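Local coordinates for protein N-acetylneuraminate epimerase (Escherichia coli, PDB 2UVK) that converts the alpha-anomer of N-acetylneuraminate to the beta-anomer, speeding the mutarotation of sialic acid in the periplasm, at residues Thr82-Lys90 with Lys100-Ala110; Tyr156-Phe166 with Asn207-Arg215. All blocks are in the same frame, centred on the assembly; numbering follows the deposited sequence.

Interaction 1: residues Thr82-Lys90 with Lys100-Ala110; sequences TQVFNDVHK and KLMSHAPMGMA
The imidazole of His89 carries Lys100 over one face, CG of Lys100 4.0 Å from the ring centroid in a CH-pi contact, and meets the ring of Phe51. Gln83 NE2 covers one face of the Phe85 ring. With CG between the backbone N and carbonyl carbon (chi1 76°), the amide of Asn86 swings over to the 100-110 segment, where ND2 gives Ala105 O a nearly straight 3.0 Å hydrogen bond, on a lone pair and in the amide plane. Lys100 runs on extended, and a water joins its NZ to OD2 of Asp87, whose salt bridge is with Arg56. With an alanine in place of His89, the Lys100 chain would probably lose the ring face it lies on, and Phe51 its ring partner. His89 and Lys100 form an antiparallel non-hydrogen-bonded pair, followed by the bond from Leu101 N to Val88 O (2.9 Å); Met109 N donates to Phe85 O (3.0 Å). A second water accepts from Val88 N within hydrogen-bonding distance of Leu101 O and Ser103 O, bridging the backbones. The contact joins the last strand pair of this sheet to the loop leading to strand 112-117, with Trp180 of strand 179-185 on Val88, Ala105 and Met109, and helix 129-142 against Val84.

Interaction 2: residues Tyr156-Phe166 with Asn207-Arg215; sequences YFDKKAEDYFF and NGEAKPGLR
Pro212 lies across the Tyr164 ring, its CD 3.5 Å from the ring centroid and close to the normal, a CH-pi contact over the face; CD of Lys159 covers the opposite face. Phe157 meets the proline obliquely, CE1 on CB, whereas Tyr156 crosses it at about a right angle, CE2 and OH against CG. Lys211 crosses the Tyr164 ring at a slant, CB near CD2 and CE near CE2, and a bend at chi3 (-78°) brings its ammonium to the phenol oxygen. Four oxygens surround NZ of Lys211: Phe157 O and Lys159 O at 2.8 Å, Tyr164 OH at 3.0 Å, and Asn275 O, more than its three N-H can serve singly, so some must share a proton. Together they probably stabilise the buried charge. Tyr164 OH donates to Tyr156 O at 2.6 Å, on a lone pair, which sets the direction of the hydroxyl proton. Phe166 offers its edge to Glu209 O, CE2 3.4 Å away. Residues 209-215 form a hairpin with a type II turn from Lys211 to Leu214 and a classic bulge, Ala210 and Lys211 both facing Leu214. This hairpin of the Kelch propeller holds Glu209, the predicted proton acceptor, whose OE2 takes Gly213 N and a salt bridge from Arg215.

How the interactions relate
The two contacts follow one another along the chain, interaction 1 within Kelch repeat 2 and interaction 2 joining repeats 4 and 5 of the same propeller. Their centres are about 22 Å apart and their nearest atoms about 7 Å, so they do not touch. Interaction 2 contains the predicted proton acceptor Glu209; interaction 1 comes near it through its last residue, the side chain of Ala110 lying about 10 Å from that of Glu209. Both also reach the dimer interface: Ala105 O accepts from Asn130 of the second subunit, Pro106 packs on Phe165 of that subunit, and Asp163 accepts from the backbone of its Tyr182.

Interaction 1: residues Thr82-Lys90 with Lys100-Ala110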
ATOM      1  N   THR B  82      11.885  14.597   0.363  1.00 10.78           N
ATOM      2  CA  THR B  82      12.240  13.210   0.547  1.00  9.92           C
ATOM      3  C   THR B  82      11.014  12.347   0.430  1.00 10.19           C
ATOM      4  O   THR B  82       9.955  12.629   1.017  1.00 10.70           O
ATOM      5  CB  THR B  82      12.884  13.043   1.934  1.00 10.83           C
ATOM      6  OG1 THR B  82      14.121  13.785   1.972  1.00 13.50           O
ATOM      7  CG2 THR B  82      13.151  11.578   2.266  1.00 11.64           C
ATOM      8  N   GLN B  83      11.169  11.254  -0.316  1.00  9.43           N
ATOM      9  CA  GLN B  83      10.076  10.338  -0.558  1.00 10.44           C
ATOM     10  C   GLN B  83      10.610   8.946  -0.864  1.00  9.71           C
ATOM     11  O   GLN B  83      11.776   8.767  -1.163  1.00 10.97           O
ATOM     12  CB  GLN B  83       9.224  10.783  -1.733  1.00 12.04           C
ATOM     13  CG  GLN B  83       9.986  10.726  -3.052  1.00 12.83           C
ATOM     14  CD  GLN B  83       9.114  10.489  -4.245  1.00 14.66           C
ATOM     15  OE1 GLN B  83       7.905  10.722  -4.221  1.00 18.21           O
ATOM     16  NE2 GLN B  83       9.754  10.143  -5.359  1.00 21.29           N
ATOM     17  N   VAL B  84       9.688   8.001  -0.856  1.00  9.67           N
ATOM     18  CA  VAL B  84       9.952   6.614  -1.229  1.00  9.60           C
ATOM     19  C   VAL B  84       9.546   6.393  -2.672  1.00  9.72           C
ATOM     20  O   VAL B  84       8.451   6.757  -3.081  1.00 11.90           O
ATOM     21  CB  VAL B  84       9.100   5.666  -0.326  1.00  9.97           C
ATOM     22  CG1 VAL B  84       9.255   4.216  -0.723  1.00 11.45           C
ATOM     23  CG2 VAL B  84       9.450   5.856   1.098  1.00 14.64           C
ATOM     24  N   PHE B  85      10.410   5.719  -3.432  1.00  8.31           N
ATOM     25  CA  PHE B  85      10.116   5.416  -4.838  1.00  9.04           C
ATOM     26  C   PHE B  85       9.552   4.006  -5.021  1.00  9.46           C
ATOM     27  O   PHE B  85       9.761   3.164  -4.158  1.00  9.96           O
ATOM     28  CB  PHE B  85      11.404   5.532  -5.682  1.00  9.20           C
ATOM     29  CG  PHE B  85      11.864   6.954  -5.904  1.00  9.67           C
ATOM     30  CD1 PHE B  85      11.594   7.563  -7.102  1.00 11.63           C
ATOM     31  CD2 PHE B  85      12.636   7.621  -4.986  1.00 11.71           C
ATOM     32  CE1 PHE B  85      11.996   8.854  -7.332  1.00 12.85           C
ATOM     33  CE2 PHE B  85      13.054   8.896  -5.221  1.00 13.15           C
ATOM     34  CZ  PHE B  85      12.734   9.501  -6.426  1.00 12.87           C
ATOM     35  N   ASN B  86       8.857   3.764  -6.125  1.00  9.08           N
ATOM     36  CA  ASN B  86       8.283   2.443  -6.435  1.00  9.21           C
ATOM     37  C   ASN B  86       8.710   1.972  -7.810  1.00 10.29           C
ATOM     38  O   ASN B  86       8.012   1.202  -8.441  1.00 11.23           O
ATOM     39  CB  ASN B  86       6.748   2.446  -6.361  1.00  9.22           C
ATOM     40  CG  ASN B  86       6.091   3.113  -7.580  1.00 10.37           C
ATOM     41  OD1 ASN B  86       6.631   4.101  -8.117  1.00 13.39           O
ATOM     42  ND2 ASN B  86       4.948   2.589  -8.032  1.00 10.80           N
ATOM     43  N   ASP B  87       9.857   2.460  -8.272  1.00 10.33           N
ATOM     44  CA  ASP B  87      10.259   2.236  -9.661  1.00 11.13           C
ATOM     45  C   ASP B  87      11.330   1.165  -9.836  1.00 10.88           C
ATOM     46  O   ASP B  87      11.884   0.633  -8.862  1.00 10.97           O
ATOM     47  CB  ASP B  87      10.703   3.557 -10.315  1.00 11.72           C
ATOM     48  CG  ASP B  87      11.865   4.219  -9.602  1.00 11.22           C
ATOM     49  OD1 ASP B  87      12.408   3.642  -8.615  1.00 11.70           O
ATOM     50  OD2 ASP B  87      12.238   5.357 -10.002  1.00 14.38           O
ATOM     51  N   VAL B  88      11.558   0.817 -11.106  1.00 10.90           N
ATOM     52  CA  VAL B  88      12.590  -0.147 -11.478  1.00 11.16           C
ATOM     53  C   VAL B  88      13.426   0.443 -12.619  1.00 12.02           C
ATOM     54  O   VAL B  88      12.878   0.974 -13.595  1.00 12.86           O
ATOM     55  CB  VAL B  88      11.954  -1.470 -11.946  1.00 11.32           C
ATOM     56  CG1 VAL B  88      13.035  -2.550 -12.211  1.00 12.78           C
ATOM     57  CG2 VAL B  88      10.900  -1.962 -10.956  1.00 13.14           C
ATOM     58  N   HIS B  89      14.737   0.376 -12.443  1.00 11.72           N
ATOM     59  CA  HIS B  89      15.690   0.717 -13.498  1.00 11.72           C
ATOM     60  C   HIS B  89      16.455  -0.527 -13.888  1.00 12.90           C
ATOM     61  O   HIS B  89      16.686  -1.401 -13.074  1.00 12.69           O
ATOM     62  CB  HIS B  89      16.641   1.794 -13.007  1.00 11.89           C
ATOM     63  CG  HIS B  89      16.031   3.162 -12.946  1.00 12.72           C
ATOM     64  ND1 HIS B  89      15.184   3.559 -11.936  1.00 13.31           N
ATOM     65  CD2 HIS B  89      16.175   4.242 -13.756  1.00 12.69           C
ATOM     66  CE1 HIS B  89      14.826   4.821 -12.131  1.00 12.49           C
ATOM     67  NE2 HIS B  89      15.419   5.260 -13.230  1.00 13.02           N
ATOM     68  N   LYS B  90      16.844  -0.596 -15.164  1.00 13.76           N
ATOM     69  CA  LYS B  90      17.635  -1.716 -15.673  1.00 15.69           C
ATOM     70  C   LYS B  90      18.949  -1.215 -16.224  1.00 15.12           C
ATOM     71  O   LYS B  90      18.966  -0.281 -17.022  1.00 16.10           O
ATOM     72  CB  LYS B  90      16.865  -2.424 -16.781  1.00 15.97           C
ATOM     73  CG  LYS B  90      17.613  -3.568 -17.445  1.00 17.81           C
ATOM     74  CD  LYS B  90      16.725  -4.331 -18.409  1.00 19.17           C
ATOM     75  CE  LYS B  90      16.373  -3.517 -19.640  1.00 23.04           C
ATOM     76  NZ  LYS B  90      17.511  -3.362 -20.590  1.00 27.37           N
ATOM     77  N   LYS B 100      14.970   3.413 -17.401  1.00 16.80           N
ATOM     78  CA  LYS B 100      13.881   3.268 -16.429  1.00 16.60           C
ATOM     79  C   LYS B 100      12.821   2.422 -17.092  1.00 16.67           C
ATOM     80  O   LYS B 100      12.512   2.608 -18.275  1.00 18.08           O
ATOM     81  CB  LYS B 100      13.314   4.627 -16.069  1.00 15.67           C
ATOM     82  CG  LYS B 100      12.173   4.540 -15.053  1.00 17.70           C
ATOM     83  CD  LYS B 100      11.673   5.904 -14.608  1.00 19.69           C
ATOM     84  CE  LYS B 100      10.507   5.702 -13.686  1.00 23.47           C
ATOM     85  NZ  LYS B 100       9.804   6.972 -13.319  1.00 27.51           N
ATOM     86  N   LEU B 101      12.281   1.454 -16.371  1.00 14.57           N
ATOM     87  CA  LEU B 101      11.254   0.588 -16.926  1.00 14.53           C
ATOM     88  C   LEU B 101       9.886   1.221 -16.694  1.00 15.22           C
ATOM     89  O   LEU B 101       9.674   1.941 -15.689  1.00 15.09           O
ATOM     90  CB  LEU B 101      11.319  -0.825 -16.320  1.00 14.51           C
ATOM     91  CG  LEU B 101      12.665  -1.548 -16.422  1.00 14.18           C
ATOM     92  CD1 LEU B 101      12.558  -2.951 -15.841  1.00 15.93           C
ATOM     93  CD2 LEU B 101      13.167  -1.599 -17.872  1.00 17.04           C
HETATM   94  N   MSE B 102       8.966   0.985 -17.625  1.00 15.89           N
HETATM   95  CA  MSE B 102       7.576   1.365 -17.401  1.00 17.03           C
HETATM   96  C   MSE B 102       6.994   0.239 -16.585  1.00 14.63           C
HETATM   97  O   MSE B 102       6.578  -0.783 -17.118  1.00 14.56           O
HETATM   98  CB  MSE B 102       6.843   1.552 -18.731  1.00 17.51           C
HETATM   99  CG  MSE B 102       5.399   2.008 -18.536  1.00 19.05           C
HETATM  100 SE   MSE B 102       4.583   2.542 -20.216  1.00 25.05          SE
HETATM  101  CE  MSE B 102       5.196   4.406 -20.325  1.00 25.67           C
ATOM    102  N   SER B 103       7.012   0.415 -15.263  1.00 13.63           N
ATOM    103  CA  SER B 103       6.688  -0.642 -14.334  1.00 13.04           C
ATOM    104  C   SER B 103       6.312   0.007 -13.011  1.00 12.82           C
ATOM    105  O   SER B 103       7.072   0.823 -12.513  1.00 13.88           O
ATOM    106  CB  SER B 103       7.918  -1.502 -14.135  1.00 13.09           C
ATOM    107  OG  SER B 103       7.669  -2.593 -13.295  1.00 12.88           O
ATOM    108  N   HIS B 104       5.187  -0.394 -12.439  1.00 12.64           N
ATOM    109  CA  HIS B 104       4.670   0.264 -11.226  1.00 12.57           C
ATOM    110  C   HIS B 104       4.463  -0.732 -10.097  1.00 11.56           C
ATOM    111  O   HIS B 104       3.468  -1.464 -10.089  1.00 12.39           O
ATOM    112  CB  HIS B 104       3.355   0.949 -11.577  1.00 13.31           C
ATOM    113  CG  HIS B 104       3.541   2.074 -12.544  1.00 13.78           C
ATOM    114  ND1 HIS B 104       3.281   1.977 -13.896  1.00 16.46           N
ATOM    115  CD2 HIS B 104       4.028   3.320 -12.336  1.00 12.47           C
ATOM    116  CE1 HIS B 104       3.577   3.131 -14.468  1.00 14.02           C
ATOM    117  NE2 HIS B 104       4.062   3.947 -13.555  1.00 16.96           N
ATOM    118  N   ALA B 105       5.391  -0.764  -9.148  1.00 10.33           N
ATOM    119  CA  ALA B 105       5.229  -1.639  -7.997  1.00  9.78           C
ATOM    120  C   ALA B 105       4.036  -1.169  -7.162  1.00 10.59           C
ATOM    121  O   ALA B 105       3.837   0.034  -6.974  1.00 10.42           O
ATOM    122  CB  ALA B 105       6.501  -1.642  -7.174  1.00  9.50           C
ATOM    123  N   PRO B 106       3.232  -2.112  -6.668  1.00 10.88           N
ATOM    124  CA  PRO B 106       2.057  -1.744  -5.899  1.00 10.65           C
ATOM    125  C   PRO B 106       2.329  -1.068  -4.568  1.00 10.92           C
ATOM    126  O   PRO B 106       1.412  -0.443  -4.003  1.00 12.99           O
ATOM    127  CB  PRO B 106       1.329  -3.079  -5.706  1.00 11.87           C
ATOM    128  CG  PRO B 106       2.380  -4.078  -5.847  1.00 12.68           C
ATOM    129  CD  PRO B 106       3.264  -3.571  -6.914  1.00 10.89           C
HETATM  130  N   MSE B 107       3.552  -1.199  -4.071  0.50 10.64           N
HETATM  131  CA  MSE B 107       3.971  -0.536  -2.833  0.50 10.45           C
HETATM  132  C   MSE B 107       5.284   0.204  -3.059  0.50  9.99           C
HETATM  133  O   MSE B 107       6.145  -0.256  -3.814  0.50  9.67           O
HETATM  134  CB  MSE B 107       4.127  -1.563  -1.701  0.50 12.16           C
HETATM  135  CG  MSE B 107       2.826  -1.884  -0.912  0.50 16.14           C
HETATM  136 SE   MSE B 107       1.563  -3.070  -1.815  0.50 27.13          SE
HETATM  137  CE  MSE B 107       2.568  -4.753  -1.739  0.50 26.05           C
ATOM    138  N   GLY B 108       5.447   1.361  -2.419  1.00  9.28           N
ATOM    139  CA  GLY B 108       6.736   1.977  -2.382  1.00  8.78           C
ATOM    140  C   GLY B 108       7.725   0.983  -1.798  1.00  8.12           C
ATOM    141  O   GLY B 108       7.340   0.054  -1.075  1.00  8.73           O
HETATM  142  N   MSE B 109       9.003   1.166  -2.099  1.00  8.31           N
HETATM  143  CA  MSE B 109      10.054   0.237  -1.706  1.00  8.87           C
HETATM  144  C   MSE B 109      11.229   0.980  -1.089  1.00  8.04           C
HETATM  145  O   MSE B 109      12.082   1.514  -1.794  1.00  9.22           O
HETATM  146  CB  MSE B 109      10.492  -0.543  -2.942  1.00  9.86           C
HETATM  147  CG  MSE B 109       9.396  -1.432  -3.465  1.00  9.77           C
HETATM  148 SE   MSE B 109       9.957  -2.455  -5.058  1.00 16.54          SE
HETATM  149  CE  MSE B 109       9.978  -0.976  -6.340  1.00 10.04           C
ATOM    150  N   ALA B 110      11.248   1.051   0.240  1.00  8.00           N
ATOM    151  CA  ALA B 110      12.394   1.527   1.016  1.00  7.71           C
ATOM    152  C   ALA B 110      12.463   0.808   2.331  1.00  8.60           C
ATOM    153  O   ALA B 110      11.494   0.859   3.078  1.00  9.17           O
ATOM    154  CB  ALA B 110      12.337   3.054   1.258  1.00  9.74           C
TER
HETATM  155  O   HOH W   1      10.745   7.306 -10.958  1.00 30.31           O
HETATM  156  O   HOH W   2       9.729   1.926 -12.950  1.00 14.24           O

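Interaction 2: residues Tyr156-Phe166 with Asn207-Arg215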
ATOM      1  N   TYR B 156       3.656  11.112  15.008  1.00 16.19           N
ATOM      2  CA  TYR B 156       4.330  10.090  14.175  1.00 15.24           C
ATOM      3  C   TYR B 156       4.827   8.873  14.973  1.00 15.92           C
ATOM      4  O   TYR B 156       4.683   7.722  14.531  1.00 16.27           O
ATOM      5  CB  TYR B 156       5.496  10.716  13.431  1.00 15.00           C
ATOM      6  CG  TYR B 156       6.131   9.809  12.378  1.00 14.13           C
ATOM      7  CD1 TYR B 156       5.502   9.572  11.173  1.00 12.34           C
ATOM      8  CD2 TYR B 156       7.377   9.248  12.604  1.00 13.11           C
ATOM      9  CE1 TYR B 156       6.108   8.753  10.199  1.00 12.95           C
ATOM     10  CE2 TYR B 156       7.997   8.430  11.646  1.00 13.96           C
ATOM     11  CZ  TYR B 156       7.340   8.207  10.449  1.00 14.30           C
ATOM     12  OH  TYR B 156       7.929   7.444   9.458  1.00 17.44           O
ATOM     13  N   PHE B 157       5.445   9.108  16.128  1.00 16.05           N
ATOM     14  CA  PHE B 157       6.072   8.031  16.887  1.00 17.00           C
ATOM     15  C   PHE B 157       5.145   7.342  17.897  1.00 17.80           C
ATOM     16  O   PHE B 157       5.435   6.233  18.313  1.00 17.97           O
ATOM     17  CB  PHE B 157       7.343   8.523  17.567  1.00 18.04           C
ATOM     18  CG  PHE B 157       8.436   8.854  16.616  1.00 19.09           C
ATOM     19  CD1 PHE B 157       9.118   7.834  15.976  1.00 19.65           C
ATOM     20  CD2 PHE B 157       8.811  10.159  16.356  1.00 20.42           C
ATOM     21  CE1 PHE B 157      10.143   8.114  15.078  1.00 20.10           C
ATOM     22  CE2 PHE B 157       9.826  10.435  15.447  1.00 20.92           C
ATOM     23  CZ  PHE B 157      10.495   9.401  14.819  1.00 20.98           C
ATOM     24  N   ASP B 158       4.009   7.955  18.198  1.00 18.94           N
ATOM     25  CA  ASP B 158       3.087   7.411  19.210  1.00 18.87           C
ATOM     26  C   ASP B 158       2.013   6.557  18.544  1.00 18.73           C
ATOM     27  O   ASP B 158       0.818   6.898  18.517  1.00 19.64           O
ATOM     28  CB  ASP B 158       2.428   8.540  20.011  1.00 19.61           C
ATOM     29  CG  ASP B 158       1.602   8.021  21.177  0.50 18.84           C
ATOM     30  OD1 ASP B 158       1.829   6.866  21.593  0.50 15.39           O
ATOM     31  OD2 ASP B 158       0.730   8.779  21.662  0.50 21.61           O
ATOM     32  N   LYS B 159       2.452   5.451  17.961  1.00 17.21           N
ATOM     33  CA  LYS B 159       1.536   4.521  17.315  1.00 16.48           C
ATOM     34  C   LYS B 159       2.022   3.113  17.579  1.00 15.68           C
ATOM     35  O   LYS B 159       3.210   2.887  17.796  1.00 15.52           O
ATOM     36  CB  LYS B 159       1.512   4.747  15.797  1.00 16.16           C
ATOM     37  CG  LYS B 159       1.268   6.150  15.329  1.00 16.60           C
ATOM     38  CD  LYS B 159       1.135   6.198  13.791  1.00 15.03           C
ATOM     39  CE  LYS B 159       0.899   7.618  13.281  1.00 17.99           C
ATOM     40  NZ  LYS B 159      -0.292   8.258  13.900  1.00 19.28           N
ATOM     41  N   LYS B 160       1.105   2.145  17.528  1.00 15.36           N
ATOM     42  CA  LYS B 160       1.509   0.752  17.578  1.00 15.71           C
ATOM     43  C   LYS B 160       2.165   0.364  16.254  1.00 14.99           C
ATOM     44  O   LYS B 160       1.923   1.018  15.244  1.00 15.65           O
ATOM     45  CB  LYS B 160       0.305  -0.155  17.836  1.00 17.69           C
ATOM     46  CG  LYS B 160      -0.282  -0.028  19.274  1.00 19.94           C
ATOM     47  CD  LYS B 160       0.680  -0.606  20.322  1.00 21.92           C
ATOM     48  CE  LYS B 160       0.082  -0.741  21.729  1.00 23.15           C
ATOM     49  NZ  LYS B 160       0.938  -1.577  22.682  1.00 25.14           N
ATOM     50  N   ALA B 161       2.948  -0.698  16.272  1.00 14.93           N
ATOM     51  CA  ALA B 161       3.695  -1.128  15.085  1.00 14.82           C
ATOM     52  C   ALA B 161       2.782  -1.348  13.871  1.00 14.81           C
ATOM     53  O   ALA B 161       3.095  -0.919  12.752  1.00 13.01           O
ATOM     54  CB  ALA B 161       4.514  -2.375  15.388  1.00 15.66           C
ATOM     55  N   GLU B 162       1.628  -1.965  14.070  1.00 14.33           N
ATOM     56  CA  GLU B 162       0.699  -2.220  12.965  1.00 15.17           C
ATOM     57  C   GLU B 162       0.239  -0.954  12.245  1.00 13.61           C
ATOM     58  O   GLU B 162      -0.147  -1.027  11.082  1.00 12.94           O
ATOM     59  CB  GLU B 162      -0.590  -2.948  13.417  1.00 15.94           C
ATOM     60  CG  GLU B 162      -0.466  -4.082  14.381  1.00 21.53           C
ATOM     61  CD  GLU B 162      -0.456  -3.574  15.815  1.00 24.69           C
ATOM     62  OE1 GLU B 162      -1.537  -3.321  16.451  1.00 30.43           O
ATOM     63  OE2 GLU B 162       0.651  -3.415  16.293  1.00 20.09           O
ATOM     64  N   ASP B 163       0.222   0.187  12.939  1.00 12.23           N
ATOM     65  CA  ASP B 163      -0.306   1.420  12.377  1.00 12.94           C
ATOM     66  C   ASP B 163       0.645   2.012  11.313  1.00 12.35           C
ATOM     67  O   ASP B 163       0.282   3.000  10.653  1.00 13.56           O
ATOM     68  CB  ASP B 163      -0.497   2.477  13.465  1.00 13.49           C
ATOM     69  CG  ASP B 163      -1.536   2.084  14.507  1.00 14.48           C
ATOM     70  OD1 ASP B 163      -2.423   1.287  14.223  1.00 16.28           O
ATOM     71  OD2 ASP B 163      -1.452   2.620  15.622  1.00 20.29           O
ATOM     72  N   TYR B 164       1.853   1.465  11.221  1.00 11.87           N
ATOM     73  CA  TYR B 164       2.835   1.947  10.216  1.00 11.52           C
ATOM     74  C   TYR B 164       2.759   1.200   8.900  1.00 11.94           C
ATOM     75  O   TYR B 164       3.370   1.611   7.931  1.00 10.99           O
ATOM     76  CB  TYR B 164       4.250   1.886  10.756  1.00 12.05           C
ATOM     77  CG  TYR B 164       4.463   2.801  11.942  1.00 12.96           C
ATOM     78  CD1 TYR B 164       4.844   4.137  11.781  1.00 12.00           C
ATOM     79  CD2 TYR B 164       4.210   2.343  13.233  1.00 12.75           C
ATOM     80  CE1 TYR B 164       5.020   4.979  12.895  1.00 13.83           C
ATOM     81  CE2 TYR B 164       4.391   3.157  14.323  1.00 13.00           C
ATOM     82  CZ  TYR B 164       4.788   4.467  14.157  1.00 13.56           C
ATOM     83  OH  TYR B 164       4.926   5.265  15.290  1.00 14.37           O
ATOM     84  N   PHE B 165       1.997   0.116   8.855  1.00 11.13           N
ATOM     85  CA  PHE B 165       1.728  -0.585   7.621  1.00 11.82           C
ATOM     86  C   PHE B 165       3.013  -0.901   6.879  1.00 11.19           C
ATOM     87  O   PHE B 165       3.078  -0.764   5.648  1.00 11.94           O
ATOM     88  CB  PHE B 165       0.724   0.170   6.784  1.00 12.82           C
ATOM     89  CG  PHE B 165      -0.641   0.193   7.392  1.00 14.59           C
ATOM     90  CD1 PHE B 165      -1.569  -0.782   7.076  1.00 16.74           C
ATOM     91  CD2 PHE B 165      -1.004   1.188   8.276  1.00 15.27           C
ATOM     92  CE1 PHE B 165      -2.826  -0.761   7.649  1.00 17.52           C
ATOM     93  CE2 PHE B 165      -2.260   1.202   8.851  1.00 16.63           C
ATOM     94  CZ  PHE B 165      -3.167   0.237   8.524  1.00 15.15           C
ATOM     95  N   PHE B 166       4.038  -1.350   7.586  1.00  9.82           N
ATOM     96  CA  PHE B 166       5.206  -1.925   6.896  1.00 10.55           C
ATOM     97  C   PHE B 166       4.732  -3.105   6.019  1.00 11.30           C
ATOM     98  O   PHE B 166       3.781  -3.810   6.373  1.00 12.43           O
ATOM     99  CB  PHE B 166       6.294  -2.360   7.864  1.00 11.11           C
ATOM    100  CG  PHE B 166       7.080  -1.240   8.495  1.00 10.91           C
ATOM    101  CD1 PHE B 166       6.729   0.099   8.345  1.00 11.65           C
ATOM    102  CD2 PHE B 166       8.179  -1.546   9.262  1.00 10.28           C
ATOM    103  CE1 PHE B 166       7.513   1.084   8.906  1.00 11.13           C
ATOM    104  CE2 PHE B 166       8.950  -0.551   9.833  1.00 12.05           C
ATOM    105  CZ  PHE B 166       8.610   0.765   9.640  1.00 11.35           C
ATOM    106  N   ASN B 207      15.696 -10.191  11.275  1.00 14.04           N
ATOM    107  CA  ASN B 207      15.523  -8.975  12.038  1.00 13.51           C
ATOM    108  C   ASN B 207      14.864  -7.847  11.205  1.00 13.66           C
ATOM    109  O   ASN B 207      13.979  -8.139  10.405  1.00 13.04           O
ATOM    110  CB  ASN B 207      16.855  -8.531  12.678  1.00 13.79           C
ATOM    111  CG  ASN B 207      17.330  -9.429  13.808  1.00 14.72           C
ATOM    112  OD1 ASN B 207      16.981 -10.637  13.918  1.00 19.53           O
ATOM    113  ND2 ASN B 207      18.147  -8.855  14.648  1.00 14.12           N
ATOM    114  N   GLY B 208      15.296  -6.584  11.377  1.00 12.81           N
ATOM    115  CA  GLY B 208      14.610  -5.449  10.765  1.00 12.17           C
ATOM    116  C   GLY B 208      13.800  -4.618  11.738  1.00 13.23           C
ATOM    117  O   GLY B 208      13.496  -5.060  12.870  1.00 13.65           O
ATOM    118  N   GLU B 209      13.409  -3.429  11.308  1.00 13.18           N
ATOM    119  CA  GLU B 209      12.511  -2.591  12.101  1.00 13.72           C
ATOM    120  C   GLU B 209      11.092  -3.082  11.961  1.00 12.50           C
ATOM    121  O   GLU B 209      10.648  -3.332  10.843  1.00 12.63           O
ATOM    122  CB  GLU B 209      12.538  -1.136  11.629  1.00 13.91           C
ATOM    123  CG  GLU B 209      13.734  -0.344  12.084  1.00 16.76           C
ATOM    124  CD  GLU B 209      13.517   1.168  11.891  1.00 19.04           C
ATOM    125  OE1 GLU B 209      12.898   1.557  10.895  1.00 24.80           O
ATOM    126  OE2 GLU B 209      13.885   1.959  12.789  1.00 25.98           O
ATOM    127  N   ALA B 210      10.369  -3.228  13.093  1.00 12.96           N
ATOM    128  CA  ALA B 210       8.918  -3.445  13.076  1.00 12.95           C
ATOM    129  C   ALA B 210       8.123  -2.153  13.001  1.00 13.36           C
ATOM    130  O   ALA B 210       6.983  -2.148  12.588  1.00 12.64           O
ATOM    131  CB  ALA B 210       8.451  -4.254  14.311  1.00 14.21           C
ATOM    132  N   LYS B 211       8.749  -1.048  13.409  1.00 13.39           N
ATOM    133  CA  LYS B 211       8.182   0.289  13.258  1.00 14.66           C
ATOM    134  C   LYS B 211       9.356   1.227  13.443  1.00 13.57           C
ATOM    135  O   LYS B 211      10.407   0.791  13.880  1.00 12.78           O
ATOM    136  CB  LYS B 211       7.089   0.573  14.291  1.00 15.29           C
ATOM    137  CG  LYS B 211       7.519   0.494  15.764  1.00 16.46           C
ATOM    138  CD  LYS B 211       6.560   1.289  16.676  1.00 15.99           C
ATOM    139  CE  LYS B 211       6.835   2.783  16.591  1.00 16.22           C
ATOM    140  NZ  LYS B 211       5.935   3.557  17.523  1.00 17.86           N
ATOM    141  N   PRO B 212       9.187   2.515  13.111  1.00 15.03           N
ATOM    142  CA  PRO B 212      10.307   3.431  13.349  1.00 15.82           C
ATOM    143  C   PRO B 212      10.819   3.366  14.784  1.00 16.58           C
ATOM    144  O   PRO B 212      10.021   3.537  15.711  1.00 18.16           O
ATOM    145  CB  PRO B 212       9.724   4.780  12.962  1.00 15.37           C
ATOM    146  CG  PRO B 212       8.698   4.450  11.937  1.00 15.91           C
ATOM    147  CD  PRO B 212       8.054   3.194  12.469  1.00 14.61           C
ATOM    148  N   GLY B 213      12.097   3.010  14.947  1.00 17.89           N
ATOM    149  CA  GLY B 213      12.755   2.907  16.253  1.00 19.03           C
ATOM    150  C   GLY B 213      12.603   1.625  17.059  1.00 19.33           C
ATOM    151  O   GLY B 213      13.113   1.516  18.185  1.00 20.76           O
ATOM    152  N   LEU B 214      11.904   0.651  16.503  1.00 18.32           N
ATOM    153  CA  LEU B 214      11.749  -0.646  17.136  1.00 18.32           C
ATOM    154  C   LEU B 214      12.079  -1.753  16.165  1.00 17.55           C
ATOM    155  O   LEU B 214      11.454  -1.854  15.108  1.00 16.71           O
ATOM    156  CB  LEU B 214      10.309  -0.820  17.571  1.00 19.26           C
ATOM    157  CG  LEU B 214       9.990  -2.165  18.221  1.00 19.00           C
ATOM    158  CD1 LEU B 214      10.640  -2.312  19.625  1.00 19.59           C
ATOM    159  CD2 LEU B 214       8.484  -2.351  18.270  1.00 19.08           C
ATOM    160  N   ARG B 215      13.043  -2.577  16.533  1.00 16.66           N
ATOM    161  CA  ARG B 215      13.422  -3.731  15.747  1.00 17.13           C
ATOM    162  C   ARG B 215      12.876  -5.021  16.350  1.00 17.25           C
ATOM    163  O   ARG B 215      12.443  -5.055  17.529  1.00 17.82           O
ATOM    164  CB  ARG B 215      14.924  -3.797  15.655  1.00 16.66           C
ATOM    165  CG  ARG B 215      15.520  -2.702  14.781  1.00 18.22           C
ATOM    166  CD  ARG B 215      16.545  -1.913  15.512  1.00 19.92           C
ATOM    167  NE  ARG B 215      17.137  -0.872  14.667  1.00 17.80           N
ATOM    168  CZ  ARG B 215      16.619   0.339  14.472  1.00 20.95           C
ATOM    169  NH1 ARG B 215      15.455   0.695  15.005  1.00 22.70           N
ATOM    170  NH2 ARG B 215      17.257   1.194  13.680  1.00 23.44           N
TER